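Local coordinates for 82 prophage-derived uncharacterized protein ybcO (Escherichia coli K-12, PDB 3G27) that binds a zinc ion and is probably a nuclease, though its activity remains predicted, at residues Cys13-Pro18 / Thr51-Ala56. Residues are numbered along the deposited sequence; the frame is centred on the assembly and turned at random.
Sequences CQVRIP and TIACSA. With ZN (zinc ion), chain B.
With its SG swung opposite the backbone N (chi1 -175°), Cys13 meets Cys54, whose SG sits instead between its own backbone N and carbonyl carbon (chi1 71°), and the two thiolates converge on one zinc ion. They form half of a Cys4 zinc site that Cys21 and Cys57 complete, Cys54 and Cys57 making up its CxxC pair at the start of helix 55-61. The site thus ties the loop 13-18 to the junction of strand 50-53 with that helix, in the interior of this putative nuclease. Cys13 SG lies 2.4 Å from the zinc, and the two sulfurs, SG of Cys13 and SG of Cys54, are 3.9 Å apart. Besides the metal, Cys13 SG accepts a nearly straight bond from Cys54 N (3.3 Å, 171°). From within its own loop Arg16 N also donates to it, and Val15 N does so weakly. This set of N-H groups would be expected to disperse negative charge from the thiolate. Cys54 in turn is the N-cap of helix 55-61, its sulfur also taking up a backbone N of that helix.

Next to the metal site, Gln14 N bonds to Ile52 O at 3.2 Å. The Gln14 and Ile52 side chains run alongside each other in the same direction, CG of Gln14 resting 4.0 Å from CD1 of Ile52, while Thr84 and Ile87 of helix 70-90 pack on Gln14. Val15 points at the strand and crosses Thr51 at roughly a right angle. The branch that touches is CG2, which reaches two methyl groups of the strand, 3.9 Å from Ala53 CB and 3.6 Å from Thr51 CG2.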
loop_
_atom_site.group_PDB
_atom_site.type_symbol
_atom_site.label_atom_id
_atom_site.label_comp_id
_atom_site.label_asym_id
_atom_site.label_seq_id
_atom_site.Cartn_x
_atom_site.Cartn_y
_atom_site.Cartn_z
ATOM N N CYS A 13 3.364 8.525 13.334
ATOM C CA CYS A 13 3.492 7.205 12.721
ATOM C C CYS A 13 2.187 6.851 12.042
ATOM O O CYS A 13 1.131 6.981 12.638
ATOM C CB CYS A 13 3.813 6.158 13.788
ATOM S SG CYS A 13 4.129 4.504 13.176
ATOM N N GLN A 14 2.272 6.413 10.787
ATOM C CA GLN A 14 1.106 5.949 10.040
ATOM C C GLN A 14 0.975 4.432 10.019
ATOM O O GLN A 14 -0.004 3.927 9.497
ATOM C CB GLN A 14 1.150 6.485 8.615
ATOM C CG GLN A 14 1.122 7.993 8.529
ATOM C CD GLN A 14 -0.144 8.571 9.170
ATOM O OE1 GLN A 14 -1.255 8.202 8.802
ATOM N NE2 GLN A 14 0.029 9.461 10.151
ATOM N N VAL A 15 1.945 3.713 10.596
ATOM C CA VAL A 15 1.940 2.231 10.584
ATOM C C VAL A 15 1.139 1.751 11.794
ATOM O O VAL A 15 0.217 0.951 11.671
ATOM C CB VAL A 15 3.368 1.629 10.655
ATOM C CG1 VAL A 15 3.301 0.121 10.762
ATOM C CG2 VAL A 15 4.206 2.028 9.466
ATOM N N ARG A 16 1.520 2.239 12.970
ATOM C CA ARG A 16 0.767 2.016 14.204
ATOM C C ARG A 16 0.420 0.555 14.506
ATOM O O ARG A 16 -0.744 0.238 14.771
ATOM C CB ARG A 16 -0.519 2.850 14.182
ATOM C CG ARG A 16 -0.367 4.199 13.469
ATOM C CD ARG A 16 -1.436 5.186 13.913
ATOM N NE ARG A 16 -1.726 6.209 12.910
ATOM C CZ ARG A 16 -2.779 6.170 12.105
ATOM N NH1 ARG A 16 -2.983 7.142 11.227
ATOM N NH2 ARG A 16 -3.632 5.154 12.184
ATOM N N ILE A 17 1.421 -0.328 14.497
ATOM C CA ILE A 17 1.206 -1.709 14.906
ATOM C C ILE A 17 0.919 -1.681 16.408
ATOM O O ILE A 17 1.721 -1.152 17.204
ATOM C CB ILE A 17 2.416 -2.622 14.622
ATOM C CG1 ILE A 17 2.707 -2.672 13.125
ATOM C CG2 ILE A 17 2.130 -4.017 15.165
ATOM C CD1 ILE A 17 4.029 -3.278 12.743
ATOM N N PRO A 18 -0.225 -2.229 16.818
ATOM C CA PRO A 18 -0.501 -2.187 18.242
ATOM C C PRO A 18 0.605 -2.798 19.087
ATOM O O PRO A 18 1.176 -3.803 18.714
ATOM C CB PRO A 18 -1.790 -3.002 18.368
ATOM C CG PRO A 18 -2.464 -2.826 17.032
ATOM C CD PRO A 18 -1.354 -2.811 16.056
ATOM N N THR A 51 6.484 4.698 3.994
ATOM C CA THR A 51 5.567 5.178 5.028
ATOM C C THR A 51 6.325 5.913 6.128
ATOM O O THR A 51 7.483 5.629 6.380
ATOM C CB THR A 51 4.766 4.011 5.661
ATOM O OG1 THR A 51 3.795 4.539 6.578
ATOM C CG2 THR A 51 5.695 2.985 6.374
ATOM N N ILE A 52 5.645 6.874 6.765
ATOM C CA ILE A 52 6.105 7.504 8.002
ATOM C C ILE A 52 5.960 6.400 9.039
ATOM O O ILE A 52 4.896 5.780 9.150
ATOM C CB ILE A 52 5.198 8.712 8.445
ATOM C CG1 ILE A 52 5.016 9.764 7.320
ATOM C CG2 ILE A 52 5.765 9.392 9.641
ATOM C CD1 ILE A 52 3.820 10.711 7.547
ATOM N N ALA A 53 7.018 6.144 9.784
ATOM C CA ALA A 53 7.001 5.089 10.769
ATOM C C ALA A 53 7.856 5.550 11.927
ATOM O O ALA A 53 8.912 6.124 11.708
ATOM C CB ALA A 53 7.561 3.790 10.151
ATOM N N CYS A 54 7.378 5.318 13.149
ATOM C CA CYS A 54 8.171 5.490 14.369
ATOM C C CYS A 54 9.246 4.434 14.405
ATOM O O CYS A 54 9.175 3.468 13.664
ATOM C CB CYS A 54 7.318 5.340 15.619
ATOM S SG CYS A 54 6.745 3.622 15.973
ATOM N N SER A 55 10.237 4.619 15.275
ATOM C CA SER A 55 11.418 3.784 15.279
ATOM C C SER A 55 11.093 2.302 15.463
ATOM O O SER A 55 11.699 1.436 14.831
ATOM C CB SER A 55 12.406 4.267 16.347
ATOM O OG SER A 55 11.817 4.384 17.641
ATOM N N ALA A 56 10.108 2.036 16.309
ATOM C CA ALA A 56 9.669 0.680 16.633
ATOM C C ALA A 56 8.967 0.010 15.476
ATOM O O ALA A 56 9.231 -1.131 15.128
ATOM C CB ALA A 56 8.739 0.735 17.833
HETATM ZN ZN ZN B . 4.609 3.208 15.119
#